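PDB 5ZRU: alpha-1,3-glucanase from Bacillus circulans, which hydrolyses alpha-1,3-glucan as a GH 87-type glucanase, this chain being its catalytic unit, which carries calcium and zinc ions. Local coordinates for residues 262-267 and 293-298; 299-304 and 321-326. All coordinates share one frame; numbering follows the deposited sequence.

Interaction 1: residues 262-267 and 293-298; sequences PNQASG and GEQAVY. With ZN (zinc ion), chain G.
Tyr298, its CG anti to the backbone N (chi1 -159°), carries its ring across to the backbone of 262-267, with Gly267 over one face and Asn263 O at the edge, in plane, 3.4 Å from CD2. Gly267 CA stands 3.7 Å from the ring centroid, 21° off the normal, a CH-pi contact made with the ring where a CB would lie. Beside the ring, Ala265 N donates to Ala296 O (2.7 Å), almost in line with the carbonyl, and Ala265 CB rests on Val297 CB. Farther out, the extended chain of Gln264 brings NE2 to Gln295 O at 3.2 Å, from above the carbonyl plane. Asn263 to Ser266 form a type II beta turn, part of a loop between strands of the parallel beta-helix; Ser266 OG braces it by donating to Gln264 O at 2.7 Å. The phenol is fixed at its far end, where OH is hydrogen-bonded to Asn261 O and Asn287 N. With an alanine here, Gly267 would probably lose the ring surface it packs on, and Asn261 and Asn287 their shared hydroxyl. Away from the turn, Glu294 OE2 binds zinc at 2.0 Å, the site completed by His123 and a water.

Interaction 2: residues 299-304 and 321-326; sequences KGFMDN and CGFWVG
The rings of Phe301 and Phe323 leave adjacent strands in the same direction and form an offset stack, with centroids 4.6 Å apart and planes at 28°. Phe301 CD2 sits over one face of the Phe323 ring, toward its rim, 3.3 Å from CE2. In both residues CG is anti to the carbonyl carbon, which keeps the two rings together. Phe279 meets the Phe301 ring edge-to-face, and Val311 of strand 310-317 touches both phenylalanines.

Trp324 points to the other side of the sheet. One face of its indole takes Lys299 NZ, 4.5 Å from the centroid of the five-membered ring in a cation-pi contact, while NE1 is hydrogen-bonded to Tyr328 OH. Lys299 CG lies 3.6 Å from Cys321 CB; a bend at chi2 (96°) then swings CD and CE over Trp324 CB. Glu320 gives the ammonium a long, weak ion pair as well.

Between these layers the backbones pair in parallel. Trp324 N donates to Phe301 O at 2.9 Å, nearly straight at 173°, and Gly300 N to Cys321 O. At the far end Gly326 N reaches a lone pair of Asp303 O, and a water accepts from Asp303 N and lies within hydrogen-bonding distance of Trp324 O and Gly326 O. Aromatic residues stacked at equivalent positions of successive coils, in register on parallel strands, are characteristic of the right-handed parallel beta-helix, the pectate lyase-like fold of this catalytic domain.

How the interactions relate
From the N terminus, the chain leaves strand 255-259, makes the turn of 262-267 and runs through strands 269-273 and 277-285 before 293-298 comes back to close interaction 1. Interaction 2 opens one residue later, at 299-304, and closes at 321-326 after passing strand 310-317. The two loops are therefore in series, neither nested nor crossed. Interaction 1 joins two loops that precede strands 269-273 and 301-302, whereas interaction 2 pairs strand 301-302 with 323-325, its neighbour on the next coil. Met302 bridges them: its CE packs 3.6 Å from Gly267 O, so the loop contact rests directly beside the paired strands.

Interaction 1: residues 262-267 and 293-298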
ATOM      1  N   PRO A 262      21.758   2.089  -3.187  1.00 10.44           N
ATOM      2  CA  PRO A 262      20.854   1.226  -3.960  1.00 11.61           C
ATOM      3  C   PRO A 262      21.076  -0.263  -3.766  1.00 12.67           C
ATOM      4  O   PRO A 262      20.320  -1.058  -4.332  1.00 15.10           O
ATOM      5  CB  PRO A 262      21.174   1.627  -5.410  1.00 12.77           C
ATOM      6  CG  PRO A 262      22.664   1.882  -5.354  1.00 16.32           C
ATOM      7  CD  PRO A 262      22.882   2.582  -4.007  1.00 11.51           C
ATOM      8  N   ASN A 263      22.067  -0.671  -2.982  1.00 15.26           N
ATOM      9  CA  ASN A 263      22.437  -2.078  -2.928  1.00 16.14           C
ATOM     10  C   ASN A 263      21.536  -2.874  -1.988  1.00 14.63           C
ATOM     11  O   ASN A 263      20.806  -2.323  -1.160  1.00 10.97           O
ATOM     12  CB  ASN A 263      23.900  -2.214  -2.509  1.00 15.49           C
ATOM     13  CG  ASN A 263      24.843  -1.708  -3.587  1.00 17.10           C
ATOM     14  OD1 ASN A 263      24.948  -2.315  -4.643  1.00 22.79           O
ATOM     15  ND2 ASN A 263      25.508  -0.587  -3.336  1.00 18.76           N
ATOM     16  N   GLN A 264      21.593  -4.202  -2.145  1.00 14.61           N
ATOM     17  CA  GLN A 264      20.910  -5.116  -1.236  1.00 15.44           C
ATOM     18  C   GLN A 264      21.243  -4.798   0.210  1.00 14.15           C
ATOM     19  O   GLN A 264      22.391  -4.485   0.540  1.00 14.80           O
ATOM     20  CB  GLN A 264      21.329  -6.560  -1.515  1.00 20.09           C
ATOM     21  CG  GLN A 264      20.414  -7.314  -2.415  1.00 26.92           C
ATOM     22  CD  GLN A 264      21.050  -8.593  -2.900  1.00 33.88           C
ATOM     23  OE1 GLN A 264      21.745  -8.605  -3.920  1.00 36.32           O
ATOM     24  NE2 GLN A 264      20.835  -9.676  -2.161  1.00 31.42           N
ATOM     25  N   ALA A 265      20.228  -4.891   1.070  1.00 13.53           N
ATOM     26  CA  ALA A 265      20.387  -4.788   2.524  1.00 15.15           C
ATOM     27  C   ALA A 265      21.065  -3.487   2.943  1.00 14.18           C
ATOM     28  O   ALA A 265      21.759  -3.438   3.966  1.00 13.59           O
ATOM     29  CB  ALA A 265      21.150  -5.995   3.090  1.00 16.48           C
ATOM     30  N   SER A 266      20.858  -2.407   2.178  1.00 11.88           N
ATOM     31  CA  SER A 266      21.618  -1.180   2.390  1.00 10.37           C
ATOM     32  C   SER A 266      20.742   0.038   2.652  1.00 10.02           C
ATOM     33  O   SER A 266      21.193   1.168   2.451  1.00 11.98           O
ATOM     34  CB  SER A 266      22.538  -0.923   1.193  1.00 12.04           C
ATOM     35  OG  SER A 266      23.431  -2.012   1.055  1.00 13.90           O
ATOM     36  N   GLY A 267      19.512  -0.164   3.106  1.00  9.91           N
ATOM     37  CA  GLY A 267      18.659   0.950   3.476  1.00  8.11           C
ATOM     38  C   GLY A 267      17.481   0.447   4.280  1.00  9.25           C
ATOM     39  O   GLY A 267      17.326  -0.755   4.512  1.00 11.42           O
ATOM     40  N   GLY A 293      14.851 -10.370  -6.055  1.00 17.52           N
ATOM     41  CA  GLY A 293      14.283 -11.697  -5.879  1.00 20.36           C
ATOM     42  C   GLY A 293      14.002 -12.121  -4.446  1.00 24.23           C
ATOM     43  O   GLY A 293      14.408 -13.210  -4.030  1.00 30.18           O
ATOM     44  N   GLU A 294      13.299 -11.277  -3.688  1.00 25.70           N
ATOM     45  CA  GLU A 294      12.969 -11.476  -2.273  1.00 23.96           C
ATOM     46  C   GLU A 294      14.182 -11.429  -1.347  1.00 20.78           C
ATOM     47  O   GLU A 294      14.054 -11.739  -0.152  1.00 26.99           O
ATOM     48  CB  GLU A 294      12.210 -12.790  -2.035  1.00 24.68           C
ATOM     49  CG  GLU A 294      10.949 -12.937  -2.862  1.00 24.53           C
ATOM     50  CD  GLU A 294      11.112 -13.907  -4.022  1.00 27.36           C
ATOM     51  OE1 GLU A 294      11.390 -13.448  -5.147  1.00 33.03           O
ATOM     52  OE2 GLU A 294      10.967 -15.126  -3.808  1.00 21.48           O
ATOM     53  N   GLN A 295      15.354 -11.046  -1.849  1.00 21.21           N
ATOM     54  CA  GLN A 295      16.550 -10.909  -1.027  1.00 24.23           C
ATOM     55  C   GLN A 295      16.968  -9.455  -0.849  1.00 19.78           C
ATOM     56  O   GLN A 295      18.132  -9.193  -0.538  1.00 19.59           O
ATOM     57  CB  GLN A 295      17.719 -11.697  -1.628  1.00 28.96           C
ATOM     58  CG  GLN A 295      17.530 -13.204  -1.716  1.00 28.81           C
ATOM     59  CD  GLN A 295      18.741 -13.893  -2.344  1.00 33.75           C
ATOM     60  OE1 GLN A 295      19.842 -13.867  -1.790  1.00 38.69           O
ATOM     61  NE2 GLN A 295      18.543 -14.493  -3.511  1.00 32.35           N
ATOM     62  N   ALA A 296      16.046  -8.502  -1.051  1.00 16.67           N
ATOM     63  CA  ALA A 296      16.436  -7.095  -0.984  1.00 15.31           C
ATOM     64  C   ALA A 296      16.837  -6.693   0.431  1.00 12.26           C
ATOM     65  O   ALA A 296      17.750  -5.879   0.605  1.00 13.62           O
ATOM     66  CB  ALA A 296      15.305  -6.197  -1.494  1.00 14.56           C
ATOM     67  N   VAL A 297      16.170  -7.256   1.447  1.00 11.60           N
ATOM     68  CA  VAL A 297      16.351  -6.878   2.851  1.00 11.80           C
ATOM     69  C   VAL A 297      16.383  -5.358   2.979  1.00 11.77           C
ATOM     70  O   VAL A 297      17.337  -4.774   3.511  1.00 10.57           O
ATOM     71  CB  VAL A 297      17.620  -7.524   3.434  1.00 11.16           C
ATOM     72  CG1 VAL A 297      17.624  -7.405   4.962  1.00 12.17           C
ATOM     73  CG2 VAL A 297      17.675  -8.980   3.014  1.00 12.08           C
ATOM     74  N   TYR A 298      15.340  -4.705   2.486  1.00 10.64           N
ATOM     75  CA  TYR A 298      15.360  -3.255   2.301  1.00  8.83           C
ATOM     76  C   TYR A 298      13.926  -2.754   2.468  1.00  9.86           C
ATOM     77  O   TYR A 298      13.387  -2.018   1.638  1.00  9.77           O
ATOM     78  CB  TYR A 298      15.972  -2.932   0.933  1.00  9.08           C
ATOM     79  CG  TYR A 298      16.549  -1.543   0.691  1.00 10.07           C
ATOM     80  CD1 TYR A 298      15.883  -0.393   1.106  1.00 10.28           C
ATOM     81  CD2 TYR A 298      17.744  -1.388  -0.012  1.00 10.41           C
ATOM     82  CE1 TYR A 298      16.396   0.874   0.841  1.00  9.06           C
ATOM     83  CE2 TYR A 298      18.264  -0.126  -0.292  1.00  8.58           C
ATOM     84  CZ  TYR A 298      17.578   1.004   0.134  1.00 10.59           C
ATOM     85  OH  TYR A 298      18.084   2.258  -0.130  1.00 10.90           O
TER
HETATM   86 ZN    ZN G 605      11.078 -16.348  -5.442  1.00 19.55          ZN
HETATM   87  O   HOH W   1      10.195 -18.449  -4.695  1.00 27.32           O

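Interaction 2: residues 299-304 and 321-326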
ATOM      1  N   LYS A 299      13.272  -3.214   3.530  1.00 10.36           N
ATOM      2  CA  LYS A 299      11.957  -2.698   3.875  1.00 10.98           C
ATOM      3  C   LYS A 299      12.112  -1.407   4.673  1.00 11.92           C
ATOM      4  O   LYS A 299      13.156  -1.150   5.280  1.00  9.85           O
ATOM      5  CB  LYS A 299      11.153  -3.724   4.678  1.00 10.48           C
ATOM      6  CG  LYS A 299      10.902  -5.059   3.973  1.00 11.48           C
ATOM      7  CD  LYS A 299      11.931  -6.123   4.383  1.00 11.49           C
ATOM      8  CE  LYS A 299      11.522  -7.504   3.849  1.00 17.33           C
ATOM      9  NZ  LYS A 299      12.485  -8.575   4.241  1.00 18.93           N
ATOM     10  N   GLY A 300      11.063  -0.580   4.660  1.00 10.26           N
ATOM     11  CA  GLY A 300      11.125   0.667   5.413  1.00  9.02           C
ATOM     12  C   GLY A 300      11.400   0.441   6.889  1.00 11.70           C
ATOM     13  O   GLY A 300      12.268   1.091   7.485  1.00 11.00           O
ATOM     14  N   PHE A 301      10.676  -0.500   7.492  1.00  8.36           N
ATOM     15  CA  PHE A 301      10.836  -0.861   8.897  1.00  9.54           C
ATOM     16  C   PHE A 301      10.887  -2.379   9.004  1.00 11.17           C
ATOM     17  O   PHE A 301      10.031  -3.059   8.431  1.00 10.10           O
ATOM     18  CB  PHE A 301       9.675  -0.322   9.747  1.00  7.27           C
ATOM     19  CG  PHE A 301       9.507   1.170   9.687  1.00  9.96           C
ATOM     20  CD1 PHE A 301      10.282   2.004  10.479  1.00 11.94           C
ATOM     21  CD2 PHE A 301       8.558   1.741   8.851  1.00  9.78           C
ATOM     22  CE1 PHE A 301      10.111   3.386  10.437  1.00 10.77           C
ATOM     23  CE2 PHE A 301       8.378   3.120   8.806  1.00 10.25           C
ATOM     24  CZ  PHE A 301       9.161   3.943   9.596  1.00 11.84           C
ATOM     25  N   MET A 302      11.853  -2.903   9.766  1.00  8.10           N
ATOM     26  CA  MET A 302      12.154  -4.331   9.775  1.00 11.81           C
ATOM     27  C   MET A 302      12.470  -4.833  11.178  1.00  9.29           C
ATOM     28  O   MET A 302      12.889  -4.070  12.051  1.00 11.27           O
ATOM     29  CB  MET A 302      13.370  -4.657   8.894  1.00 11.08           C
ATOM     30  CG  MET A 302      13.200  -4.361   7.435  1.00 18.71           C
ATOM     31  SD  MET A 302      14.769  -4.590   6.553  1.00 13.46           S
ATOM     32  CE  MET A 302      15.533  -2.964   6.715  1.00 12.16           C
ATOM     33  N   ASP A 303      12.255  -6.143  11.362  1.00 10.51           N
ATOM     34  CA  ASP A 303      12.785  -6.986  12.444  1.00 11.02           C
ATOM     35  C   ASP A 303      11.984  -6.894  13.747  1.00  9.46           C
ATOM     36  O   ASP A 303      10.802  -7.254  13.743  1.00 10.61           O
ATOM     37  CB  ASP A 303      14.277  -6.701  12.630  1.00  9.02           C
ATOM     38  CG  ASP A 303      15.066  -7.068  11.387  1.00 14.61           C
ATOM     39  OD1 ASP A 303      14.842  -8.187  10.867  1.00 13.80           O
ATOM     40  OD2 ASP A 303      15.873  -6.247  10.909  1.00 12.25           O
ATOM     41  N   ASN A 304      12.584  -6.453  14.867  1.00  9.32           N
ATOM     42  CA  ASN A 304      12.012  -6.681  16.207  1.00 10.11           C
ATOM     43  C   ASN A 304      11.314  -5.428  16.742  1.00 10.91           C
ATOM     44  O   ASN A 304      11.970  -4.484  17.186  1.00 11.49           O
ATOM     45  CB  ASN A 304      13.090  -7.127  17.195  1.00  9.13           C
ATOM     46  CG  ASN A 304      13.868  -8.328  16.716  1.00 11.13           C
ATOM     47  OD1 ASN A 304      15.096  -8.291  16.649  1.00 13.67           O
ATOM     48  ND2 ASN A 304      13.168  -9.407  16.401  1.00 10.46           N
ATOM     49  N   CYS A 321       9.267  -3.487   1.072  1.00  9.66           N
ATOM     50  CA  CYS A 321       7.950  -3.423   1.679  1.00 10.42           C
ATOM     51  C   CYS A 321       7.937  -2.185   2.561  1.00  8.73           C
ATOM     52  O   CYS A 321       8.995  -1.703   2.980  1.00  9.00           O
ATOM     53  CB  CYS A 321       7.638  -4.650   2.549  1.00  9.68           C
ATOM     54  SG  CYS A 321       7.872  -6.260   1.774  1.00 13.70           S
ATOM     55  N   GLY A 322       6.744  -1.692   2.873  1.00  7.63           N
ATOM     56  CA  GLY A 322       6.651  -0.600   3.833  1.00  8.80           C
ATOM     57  C   GLY A 322       7.130  -1.038   5.206  1.00  9.37           C
ATOM     58  O   GLY A 322       8.039  -0.433   5.792  1.00  8.40           O
ATOM     59  N   PHE A 323       6.504  -2.096   5.721  1.00  8.72           N
ATOM     60  CA  PHE A 323       6.819  -2.717   7.002  1.00  7.42           C
ATOM     61  C   PHE A 323       6.940  -4.221   6.814  1.00  7.94           C
ATOM     62  O   PHE A 323       6.065  -4.836   6.201  1.00 10.20           O
ATOM     63  CB  PHE A 323       5.700  -2.487   8.048  1.00  7.22           C
ATOM     64  CG  PHE A 323       5.572  -1.066   8.526  1.00 10.04           C
ATOM     65  CD1 PHE A 323       5.031  -0.084   7.703  1.00  8.04           C
ATOM     66  CD2 PHE A 323       5.976  -0.723   9.801  1.00  9.53           C
ATOM     67  CE1 PHE A 323       4.891   1.227   8.159  1.00  9.33           C
ATOM     68  CE2 PHE A 323       5.838   0.573  10.261  1.00  9.42           C
ATOM     69  CZ  PHE A 323       5.299   1.547   9.448  1.00  9.33           C
ATOM     70  N   TRP A 324       7.973  -4.829   7.394  1.00  8.74           N
ATOM     71  CA  TRP A 324       8.010  -6.288   7.544  1.00  8.97           C
ATOM     72  C   TRP A 324       8.259  -6.611   9.014  1.00  8.19           C
ATOM     73  O   TRP A 324       9.391  -6.515   9.497  1.00  9.77           O
ATOM     74  CB  TRP A 324       9.070  -6.930   6.653  1.00 11.09           C
ATOM     75  CG  TRP A 324       8.892  -8.415   6.599  1.00 11.81           C
ATOM     76  CD1 TRP A 324       9.350  -9.342   7.501  1.00 11.62           C
ATOM     77  CD2 TRP A 324       8.163  -9.144   5.605  1.00 12.14           C
ATOM     78  NE1 TRP A 324       8.951 -10.609   7.113  1.00 13.09           N
ATOM     79  CE2 TRP A 324       8.233 -10.509   5.946  1.00 14.37           C
ATOM     80  CE3 TRP A 324       7.470  -8.771   4.440  1.00 12.10           C
ATOM     81  CZ2 TRP A 324       7.623 -11.505   5.172  1.00 15.40           C
ATOM     82  CZ3 TRP A 324       6.871  -9.763   3.674  1.00 14.33           C
ATOM     83  CH2 TRP A 324       6.952 -11.109   4.041  1.00 12.18           C
ATOM     84  N   VAL A 325       7.200  -6.975   9.734  1.00  7.86           N
ATOM     85  CA  VAL A 325       7.281  -7.190  11.176  1.00  8.12           C
ATOM     86  C   VAL A 325       7.551  -8.671  11.402  1.00 10.93           C
ATOM     87  O   VAL A 325       6.703  -9.515  11.108  1.00  9.29           O
ATOM     88  CB  VAL A 325       5.998  -6.736  11.879  1.00  7.95           C
ATOM     89  CG1 VAL A 325       6.156  -6.804  13.404  1.00  8.67           C
ATOM     90  CG2 VAL A 325       5.676  -5.316  11.444  1.00 10.23           C
ATOM     91  N   GLY A 326       8.737  -8.991  11.912  1.00  9.90           N
ATOM     92  CA  GLY A 326       9.059 -10.387  12.132  1.00 10.86           C
ATOM     93  C   GLY A 326      10.498 -10.641  12.514  1.00 11.01           C
ATOM     94  O   GLY A 326      11.423 -10.045  11.952  1.00 13.10           O
TER
HETATM   95  O   HOH W   2      11.756  -8.453   9.729  1.00 15.34           O